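Local coordinates for DNA mismatch repair protein MutS (Thermus aquaticus, PDB 1EWQ) that binds mismatched DNA, probably as the recognition step of mismatch repair, and has a weak ATPase activity, at residues Ile137-Gly140 with Asp141-Leu145; Met250-Glu254 with Ala255-Ala259; Ala745-Lys749 with Glu750-Arg754; Thr596-Ile599 with Ala600-Ala603. One frame throughout, in Å; residues are numbered along the deposited sequence.

Interaction 1: Ile137-Gly140 with Asp141-Leu145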
loop_
_atom_site.group_PDB
_atom_site.type_symbol
_atom_site.label_atom_id
_atom_site.label_comp_id
_atom_site.label_asym_id
_atom_site.label_seq_id
_atom_site.Cartn_x
_atom_site.Cartn_y
_atom_site.Cartn_z
ATOM N N ILE C 137 -22.754 10.816 13.837
ATOM C CA ILE C 137 -23.825 9.877 14.154
ATOM C C ILE C 137 -24.168 9.948 15.649
ATOM O O ILE C 137 -23.275 9.893 16.506
ATOM C CB ILE C 137 -23.390 8.418 13.836
ATOM C CG1 ILE C 137 -23.182 8.245 12.323
ATOM C CG2 ILE C 137 -24.421 7.436 14.366
ATOM C CD1 ILE C 137 -22.499 6.937 11.937
ATOM N N ALA C 138 -25.456 10.062 15.958
ATOM C CA ALA C 138 -25.908 10.124 17.344
ATOM C C ALA C 138 -27.267 9.452 17.492
ATOM O O ALA C 138 -27.899 9.088 16.501
ATOM C CB ALA C 138 -25.990 11.574 17.803
ATOM N N THR C 139 -27.710 9.287 18.734
ATOM C CA THR C 139 -29.001 8.668 19.010
ATOM C C THR C 139 -29.905 9.654 19.728
ATOM O O THR C 139 -29.458 10.707 20.166
ATOM C CB THR C 139 -28.855 7.426 19.894
ATOM O OG1 THR C 139 -28.312 7.808 21.163
ATOM C CG2 THR C 139 -27.947 6.408 19.233
ATOM N N GLY C 140 -31.181 9.314 19.854
ATOM C CA GLY C 140 -32.100 10.219 20.519
ATOM C C GLY C 140 -33.356 10.381 19.696
ATOM O O GLY C 140 -33.533 11.384 19.000
ATOM N N ASP C 141 -34.228 9.379 19.787
ATOM C CA ASP C 141 -35.482 9.348 19.045
ATOM C C ASP C 141 -35.157 8.991 17.601
ATOM O O ASP C 141 -35.628 9.642 16.665
ATOM C CB ASP C 141 -36.198 10.706 19.108
ATOM C CG ASP C 141 -36.589 11.098 20.522
ATOM O OD1 ASP C 141 -37.069 10.209 21.264
ATOM O OD2 ASP C 141 -36.430 12.288 20.890
ATOM N N GLY C 142 -34.339 7.950 17.440
ATOM C CA GLY C 142 -33.925 7.497 16.119
ATOM C C GLY C 142 -32.430 7.681 15.914
ATOM O O GLY C 142 -31.726 8.146 16.823
ATOM N N TRP C 143 -31.927 7.307 14.738
ATOM C CA TRP C 143 -30.509 7.477 14.455
ATOM C C TRP C 143 -30.275 8.780 13.684
ATOM O O TRP C 143 -30.712 8.922 12.537
ATOM C CB TRP C 143 -29.960 6.298 13.642
ATOM C CG TRP C 143 -29.979 4.973 14.364
ATOM C CD1 TRP C 143 -31.002 4.071 14.394
ATOM C CD2 TRP C 143 -28.921 4.402 15.147
ATOM N NE1 TRP C 143 -30.646 2.970 15.140
ATOM C CE2 TRP C 143 -29.375 3.148 15.615
ATOM C CE3 TRP C 143 -27.631 4.827 15.499
ATOM C CZ2 TRP C 143 -28.587 2.314 16.418
ATOM C CZ3 TRP C 143 -26.844 3.994 16.302
ATOM C CH2 TRP C 143 -27.330 2.751 16.750
ATOM N N GLY C 144 -29.593 9.731 14.322
ATOM C CA GLY C 144 -29.296 10.998 13.682
ATOM C C GLY C 144 -27.988 10.904 12.913
ATOM O O GLY C 144 -26.988 10.442 13.443
ATOM N N LEU C 145 -28.000 11.346 11.661
ATOM C CA LEU C 145 -26.816 11.295 10.806
ATOM C C LEU C 145 -26.713 12.648 10.110
ATOM O O LEU C 145 -27.671 13.090 9.465
ATOM C CB LEU C 145 -27.001 10.197 9.754
ATOM C CG LEU C 145 -25.835 9.518 9.019
ATOM C CD1 LEU C 145 -26.301 9.184 7.608
ATOM C CD2 LEU C 145 -24.610 10.384 8.983
HETATM O O HOH W 1 -32.765 7.234 19.530
#
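Trp-143 sets its CG beside the backbone N and anti to the carbonyl carbon (chi1 -65°), and Thr-139, with OG1 between N and the carbonyl carbon (chi1 63°), leaves CG2 beside N and anti to the carbonyl carbon; the indole and the methyl therefore run alongside each other off the same face of the hairpin. They stand beside the turn of a beta hairpin formed by strands 134-139 and 143-149, two neighbours in the six-stranded mixed sheet of MutS domain II. CG2 of Thr-139 rests over one face of the indole, 4.0 Å from CZ3 of Trp-143, while CG2 of Ile-137 comes to the ring's edge, 4.3 Å from CE3 of Trp-143. The hydroxyl of Thr-139 is instead hydrogen-bonded to Glu-183. Leu-145 continues the same apolar face, which helices 163-173 and 182-186 cover through Leu-166 and Leu-184.

Between the strands, Ala-138 and Gly-144 form an antiparallel hydrogen-bonded pair: N of Ala-138 gives to O of Gly-144 at 3.0 Å, and N of Gly-144 to O of Ala-138 at 2.8 Å. Glycine permits the tight reversal: the backbone angles of Gly-140 and Gly-142, with phi far beyond the left-handed helical region, would jam a CB against the preceding carbonyl O. One water bridges the turn, accepting from N of Gly-140 at 2.6 Å and N of Gly-142 at 2.7 Å.

Interaction 2: Met250-Glu254 with Ala255-Ala259. With EDO (1,2-ethanediol), chain G.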
loop_
_atom_site.group_PDB
_atom_site.type_symbol
_atom_site.label_atom_id
_atom_site.label_comp_id
_atom_site.label_asym_id
_atom_site.label_seq_id
_atom_site.Cartn_x
_atom_site.Cartn_y
_atom_site.Cartn_z
HETATM N N MSE C 250 -34.279 6.871 -4.635
HETATM C CA MSE C 250 -34.083 5.444 -4.827
HETATM C C MSE C 250 -33.123 4.923 -3.765
HETATM O O MSE C 250 -32.070 5.513 -3.516
HETATM C CB MSE C 250 -33.492 5.148 -6.200
HETATM C CG MSE C 250 -33.235 3.665 -6.418
HETATM SE SE MSE C 250 -32.054 3.313 -7.900
HETATM C CE MSE C 250 -33.303 3.429 -9.325
ATOM N N ARG C 251 -33.491 3.811 -3.147
ATOM C CA ARG C 251 -32.655 3.188 -2.131
ATOM C C ARG C 251 -31.507 2.426 -2.810
ATOM O O ARG C 251 -31.735 1.644 -3.740
ATOM C CB ARG C 251 -33.485 2.200 -1.309
ATOM C CG ARG C 251 -34.673 2.802 -0.567
ATOM C CD ARG C 251 -34.195 3.566 0.647
ATOM N NE ARG C 251 -35.293 3.990 1.510
ATOM C CZ ARG C 251 -35.135 4.418 2.762
ATOM N NH1 ARG C 251 -33.924 4.481 3.310
ATOM N NH2 ARG C 251 -36.198 4.779 3.465
ATOM N N LEU C 252 -30.283 2.655 -2.333
ATOM C CA LEU C 252 -29.094 1.974 -2.849
ATOM C C LEU C 252 -28.242 1.447 -1.687
ATOM O O LEU C 252 -27.250 2.062 -1.297
ATOM C CB LEU C 252 -28.252 2.919 -3.708
ATOM C CG LEU C 252 -28.845 3.373 -5.045
ATOM C CD1 LEU C 252 -27.914 4.402 -5.677
ATOM C CD2 LEU C 252 -29.036 2.185 -5.967
ATOM N N PRO C 253 -28.635 0.303 -1.110
ATOM C CA PRO C 253 -27.890 -0.286 0.007
ATOM C C PRO C 253 -26.408 -0.426 -0.328
ATOM O O PRO C 253 -26.027 -0.449 -1.499
ATOM C CB PRO C 253 -28.559 -1.650 0.187
ATOM C CG PRO C 253 -29.968 -1.383 -0.201
ATOM C CD PRO C 253 -29.820 -0.508 -1.438
ATOM N N GLU C 254 -25.576 -0.519 0.704
ATOM C CA GLU C 254 -24.145 -0.690 0.506
ATOM C C GLU C 254 -23.858 -1.938 -0.335
ATOM O O GLU C 254 -23.019 -1.914 -1.235
ATOM C CB GLU C 254 -23.424 -0.821 1.852
ATOM C CG GLU C 254 -21.909 -0.997 1.709
ATOM C CD GLU C 254 -21.201 -1.131 3.053
ATOM O OE1 GLU C 254 -21.625 -0.458 4.025
ATOM O OE2 GLU C 254 -20.211 -1.896 3.122
ATOM N N ALA C 255 -24.554 -3.028 -0.036
ATOM C CA ALA C 255 -24.347 -4.276 -0.770
ATOM C C ALA C 255 -24.530 -4.060 -2.269
ATOM O O ALA C 255 -23.774 -4.585 -3.083
ATOM C CB ALA C 255 -25.319 -5.340 -0.270
ATOM N N THR C 256 -25.539 -3.271 -2.615
ATOM C CA THR C 256 -25.853 -2.962 -4.005
ATOM C C THR C 256 -24.791 -2.076 -4.649
ATOM O O THR C 256 -24.310 -2.366 -5.744
ATOM C CB THR C 256 -27.212 -2.248 -4.103
ATOM O OG1 THR C 256 -28.250 -3.157 -3.727
ATOM C CG2 THR C 256 -27.453 -1.733 -5.513
ATOM N N LEU C 257 -24.445 -0.984 -3.974
ATOM C CA LEU C 257 -23.430 -0.075 -4.493
ATOM C C LEU C 257 -22.140 -0.839 -4.739
ATOM O O LEU C 257 -21.450 -0.575 -5.722
ATOM C CB LEU C 257 -23.185 1.083 -3.522
ATOM C CG LEU C 257 -24.303 2.130 -3.454
ATOM C CD1 LEU C 257 -23.984 3.153 -2.399
ATOM C CD2 LEU C 257 -24.460 2.794 -4.812
ATOM N N ARG C 258 -21.830 -1.792 -3.859
ATOM C CA ARG C 258 -20.622 -2.612 -3.989
ATOM C C ARG C 258 -20.750 -3.653 -5.099
ATOM O O ARG C 258 -19.830 -3.814 -5.907
ATOM C CB ARG C 258 -20.303 -3.345 -2.674
ATOM C CG ARG C 258 -19.675 -2.491 -1.571
ATOM C CD ARG C 258 -19.401 -3.325 -0.312
ATOM N NE ARG C 258 -18.649 -2.591 0.705
ATOM C CZ ARG C 258 -17.380 -2.202 0.567
ATOM N NH1 ARG C 258 -16.716 -2.476 -0.548
ATOM N NH2 ARG C 258 -16.769 -1.544 1.544
ATOM N N ALA C 259 -21.874 -4.368 -5.131
ATOM C CA ALA C 259 -22.076 -5.396 -6.144
ATOM C C ALA C 259 -22.164 -4.812 -7.547
ATOM O O ALA C 259 -21.786 -5.464 -8.512
ATOM C CB ALA C 259 -23.335 -6.225 -5.836
HETATM C C1 EDO G . -30.561 3.258 0.741
HETATM O O1 EDO G . -31.107 2.326 1.706
HETATM C C2 EDO G . -29.331 3.921 1.296
HETATM O O2 EDO G . -28.306 3.886 0.320
HETATM O O HOH W 2 -18.223 -0.243 4.245
#
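Glu-254 and Arg-258 run alongside one another, one helical turn apart. The glutamate is extended, CG anti to its N (chi1 -180°) and CD continuing the line, which carries the carboxylate out to the arginine's NE. Arg-258 is straight from CG to NE, and its NE-H meets OE2 of Glu-254 at 3.0 Å in a nearly linear salt bridge. The oxygen lies in the guanidinium plane, at its edge, but is itself approached on its anti side, somewhat out of the carboxylate plane; the two flat groups are turned 56° apart. A water donates to the same OE2 at 2.8 Å, and OE1 is held by Arg-197. With an alanine in place of Glu-254, Arg-197 and Arg-258 would probably both lose their carboxylate mate, and the guanidinium of Arg-258 would be freer to turn.

This is the first turn of helix 254-259, with Pro-253 at the N-cap, its O accepting from N of Leu-257 at 3.0 Å. On another side Leu-257 crosses Leu-252 at about a right angle, CD2 of Leu-257 lying 3.9 Å from CD1 of Leu-252. CD of Pro-253 touches OG1 of Thr-256, a hydroxyl hydrogen-bonded to O of Ile-622.

Interaction 3: Ala745-Lys749 with Glu750-Arg754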
loop_
_atom_site.group_PDB
_atom_site.type_symbol
_atom_site.label_atom_id
_atom_site.label_comp_id
_atom_site.label_asym_id
_atom_site.label_seq_id
_atom_site.Cartn_x
_atom_site.Cartn_y
_atom_site.Cartn_z
ATOM N N ALA C 745 -13.275 -29.220 -17.568
ATOM C CA ALA C 745 -12.303 -28.894 -16.527
ATOM C C ALA C 745 -11.205 -29.956 -16.413
ATOM O O ALA C 745 -10.259 -29.803 -15.641
ATOM C CB ALA C 745 -13.013 -28.733 -15.186
ATOM N N GLY C 746 -11.338 -31.037 -17.171
ATOM C CA GLY C 746 -10.330 -32.081 -17.125
ATOM C C GLY C 746 -10.656 -33.335 -16.327
ATOM O O GLY C 746 -9.781 -34.173 -16.147
ATOM N N LEU C 747 -11.880 -33.467 -15.826
ATOM C CA LEU C 747 -12.247 -34.680 -15.089
ATOM C C LEU C 747 -11.970 -35.849 -16.028
ATOM O O LEU C 747 -12.286 -35.791 -17.215
ATOM C CB LEU C 747 -13.735 -34.696 -14.722
ATOM C CG LEU C 747 -14.188 -34.448 -13.279
ATOM C CD1 LEU C 747 -15.633 -34.888 -13.149
ATOM C CD2 LEU C 747 -13.345 -35.221 -12.284
ATOM N N PRO C 748 -11.357 -36.922 -15.514
ATOM C CA PRO C 748 -11.067 -38.075 -16.378
ATOM C C PRO C 748 -12.327 -38.581 -17.094
ATOM O O PRO C 748 -13.426 -38.539 -16.537
ATOM C CB PRO C 748 -10.496 -39.104 -15.402
ATOM C CG PRO C 748 -9.823 -38.236 -14.361
ATOM C CD PRO C 748 -10.839 -37.127 -14.149
ATOM N N LYS C 749 -12.158 -39.056 -18.329
ATOM C CA LYS C 749 -13.274 -39.573 -19.126
ATOM C C LYS C 749 -14.182 -40.593 -18.433
ATOM O O LYS C 749 -15.410 -40.445 -18.466
ATOM C CB LYS C 749 -12.763 -40.199 -20.423
ATOM C CG LYS C 749 -12.861 -39.299 -21.644
ATOM C CD LYS C 749 -11.839 -38.191 -21.592
ATOM C CE LYS C 749 -11.894 -37.338 -22.849
ATOM N NZ LYS C 749 -10.965 -36.188 -22.733
ATOM N N GLU C 750 -13.603 -41.627 -17.818
ATOM C CA GLU C 750 -14.433 -42.646 -17.163
ATOM C C GLU C 750 -15.264 -42.072 -16.017
ATOM O O GLU C 750 -16.391 -42.504 -15.796
ATOM C CB GLU C 750 -13.593 -43.812 -16.634
ATOM C CG GLU C 750 -12.251 -43.940 -17.280
ATOM C CD GLU C 750 -11.310 -42.862 -16.812
ATOM O OE1 GLU C 750 -10.918 -42.898 -15.625
ATOM O OE2 GLU C 750 -10.986 -41.975 -17.632
ATOM N N VAL C 751 -14.709 -41.111 -15.283
ATOM C CA VAL C 751 -15.449 -40.496 -14.183
ATOM C C VAL C 751 -16.600 -39.665 -14.770
ATOM O O VAL C 751 -17.717 -39.663 -14.253
ATOM C CB VAL C 751 -14.529 -39.602 -13.320
ATOM C CG1 VAL C 751 -15.333 -38.950 -12.187
ATOM C CG2 VAL C 751 -13.389 -40.442 -12.748
ATOM N N VAL C 752 -16.326 -38.966 -15.863
ATOM C CA VAL C 752 -17.354 -38.174 -16.525
ATOM C C VAL C 752 -18.424 -39.128 -17.057
ATOM O O VAL C 752 -19.622 -38.849 -16.982
ATOM C CB VAL C 752 -16.763 -37.387 -17.713
ATOM C CG1 VAL C 752 -17.877 -36.905 -18.641
ATOM C CG2 VAL C 752 -15.939 -36.222 -17.192
ATOM N N ALA C 753 -17.977 -40.267 -17.581
ATOM C CA ALA C 753 -18.882 -41.257 -18.151
ATOM C C ALA C 753 -19.780 -41.842 -17.077
ATOM O O ALA C 753 -20.975 -42.029 -17.292
ATOM C CB ALA C 753 -18.083 -42.360 -18.846
ATOM N N ARG C 754 -19.197 -42.131 -15.921
ATOM C CA ARG C 754 -19.961 -42.675 -14.813
ATOM C C ARG C 754 -21.000 -41.646 -14.336
ATOM O O ARG C 754 -22.139 -41.999 -14.018
ATOM C CB ARG C 754 -19.011 -43.056 -13.673
ATOM C CG ARG C 754 -19.692 -43.444 -12.371
ATOM C CD ARG C 754 -20.671 -44.606 -12.525
ATOM N NE ARG C 754 -21.249 -44.951 -11.229
ATOM C CZ ARG C 754 -22.360 -45.658 -11.056
ATOM N NH1 ARG C 754 -23.036 -46.114 -12.102
ATOM N NH2 ARG C 754 -22.807 -45.895 -9.828
#
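The O of Lys-749 receives the N-H of Ala-753 at 2.7 Å, the shorter of two backbone bonds that close the first turn of helix 749-762. In the other, the O of Pro-748, at the N-cap position, accepts from the N of Val-752 at 3.0 Å, with the donor nearly in line with the carbonyl.

The side chains fasten the incoming loop to this turn. Leu-747 is directed at the helix, and its CB lies 3.6 Å from CG2 of Val-752. That valine methyl stands anti to the carbonyl carbon, with CG1 anti to N (chi1 163°), which brings CG2 back over the start of the turn, 3.5 Å from the O of Pro-748. Farther along the leucine, CD1 of Leu-747 meets CG1 of Val-751 at 4.2 Å, the two side chains crossing at about a right angle. The other methyl of this valine, CG2 of Val-751, packs on CB of Pro-748 at 4.1 Å.

Just upstream, Gly-746 ends helix 738-744 in a Schellman motif, its positive phi suited to glycine. Leu-747 and Val-752 also touch that helix, at Ala-742 and at Val-739 and Ala-743, while Leu-650 and Ala-679 of the second subunit pack on Leu-747 and Val-751, placing this helix-turn-helix at the dimer interface.

Interaction 4: Thr596-Ile599 with Ala600-Ala603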
loop_
_atom_site.group_PDB
_atom_site.type_symbol
_atom_site.label_atom_id
_atom_site.label_comp_id
_atom_site.label_asym_id
_atom_site.label_seq_id
_atom_site.Cartn_x
_atom_site.Cartn_y
_atom_site.Cartn_z
ATOM N N THR C 596 -28.973 -4.787 -16.020
ATOM C CA THR C 596 -30.359 -4.381 -15.819
ATOM C C THR C 596 -30.417 -3.291 -14.745
ATOM O O THR C 596 -31.045 -2.251 -14.933
ATOM C CB THR C 596 -31.213 -5.577 -15.372
ATOM O OG1 THR C 596 -31.180 -6.588 -16.384
ATOM C CG2 THR C 596 -32.649 -5.151 -15.126
ATOM N N ALA C 597 -29.746 -3.533 -13.623
ATOM C CA ALA C 597 -29.715 -2.569 -12.531
ATOM C C ALA C 597 -29.032 -1.273 -12.972
ATOM O O ALA C 597 -29.476 -0.171 -12.630
ATOM C CB ALA C 597 -28.977 -3.164 -11.332
ATOM N N LEU C 598 -27.954 -1.398 -13.737
ATOM C CA LEU C 598 -27.247 -0.202 -14.178
ATOM C C LEU C 598 -28.068 0.649 -15.136
ATOM O O LEU C 598 -28.073 1.874 -15.034
ATOM C CB LEU C 598 -25.893 -0.574 -14.794
ATOM C CG LEU C 598 -24.917 -1.115 -13.742
ATOM C CD1 LEU C 598 -23.651 -1.645 -14.420
ATOM C CD2 LEU C 598 -24.594 -0.019 -12.739
ATOM N N ILE C 599 -28.768 0.011 -16.063
ATOM C CA ILE C 599 -29.598 0.762 -17.002
ATOM C C ILE C 599 -30.657 1.545 -16.221
ATOM O O ILE C 599 -30.897 2.727 -16.495
ATOM C CB ILE C 599 -30.280 -0.191 -18.014
ATOM C CG1 ILE C 599 -29.224 -0.741 -18.981
ATOM C CG2 ILE C 599 -31.400 0.532 -18.757
ATOM C CD1 ILE C 599 -29.735 -1.884 -19.840
ATOM N N ALA C 600 -31.275 0.877 -15.245
ATOM C CA ALA C 600 -32.304 1.492 -14.397
ATOM C C ALA C 600 -31.680 2.616 -13.567
ATOM O O ALA C 600 -32.272 3.684 -13.396
ATOM C CB ALA C 600 -32.915 0.445 -13.469
ATOM N N LEU C 601 -30.478 2.371 -13.062
ATOM C CA LEU C 601 -29.776 3.369 -12.258
ATOM C C LEU C 601 -29.498 4.618 -13.083
ATOM O O LEU C 601 -29.726 5.741 -12.627
ATOM C CB LEU C 601 -28.461 2.798 -11.740
ATOM C CG LEU C 601 -27.523 3.721 -10.951
ATOM C CD1 LEU C 601 -28.300 4.582 -9.962
ATOM C CD2 LEU C 601 -26.499 2.853 -10.221
ATOM N N LEU C 602 -29.002 4.413 -14.303
ATOM C CA LEU C 602 -28.684 5.525 -15.193
ATOM C C LEU C 602 -29.931 6.326 -15.568
ATOM O O LEU C 602 -29.906 7.553 -15.585
ATOM C CB LEU C 602 -27.982 5.007 -16.456
ATOM C CG LEU C 602 -26.562 4.454 -16.272
ATOM C CD1 LEU C 602 -26.066 3.838 -17.583
ATOM C CD2 LEU C 602 -25.638 5.568 -15.823
ATOM N N ALA C 603 -31.024 5.636 -15.869
ATOM C CA ALA C 603 -32.258 6.333 -16.221
ATOM C C ALA C 603 -32.782 7.185 -15.063
ATOM O O ALA C 603 -33.287 8.293 -15.271
ATOM C CB ALA C 603 -33.324 5.336 -16.638
#
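Helix 589-603 is the helix that follows the P-loop of the MutS ATPase domain, and residues 596-603 form its last two turns. Four successive i to i+4 bonds run through them. The N of Leu-601 gives to the O of Ala-597 at 2.8 Å and the N of Leu-602 to the O of Leu-598 at 2.8 Å; the flanking pairs are longer, 3.2 Å from the N of Ala-600 to the O of Thr-596 and 3.0 Å from the N of Ala-603 to the O of Ile-599.

Leu-598 and Leu-601 come together on one flank, CD2 of Leu-598 lying 4.3 Å from CD2 of Leu-601. Their first torsions differ: Leu-598 keeps CG beside N (chi1 -68°), whereas Leu-601 places CG anti to N (chi1 176°). Leu-602, like Leu-598, keeps CG beside N, and its CG lies only 3.2 Å from the O of Leu-598, a close fit against the backbone. Both of these leucines and Leu-601 are packed by Leu-272 of helix 272-276.

Other sides are closed as well: Ala-597 rests on Leu-658 and Leu-660 of strand 657-662, and Ile-599 and Ala-603 on Leu-616. The hydroxyl of Thr-596 is bonded to the O of Phe-592, one turn back toward the predicted ATP-binding residues. A helix leading out of the Walker A loop and buried against the central sheet is characteristic of P-loop NTPases.

How the interactions relate
Along the chain the order is interactions 1, 2, 4 and 3. Interaction 1 lies in the domain II sheet, its centre about 22 Å from that of interaction 2; helix 163-173 touches both, linking the hairpin to the start of helix 254-259. Interactions 2 and 4 are neighbours, with centres about 12 Å apart, and CE of Met-250 packs at 4.2 Å from the O of Ala-600; Pro-295 touches both. Interaction 3 shares the ATPase domain with interaction 4 yet lies about 42 Å away between centres, at the contact with the second subunit. Interactions 1, 2 and 4 thus lie in succession from domain II to the ATPase domain, with interaction 3 apart.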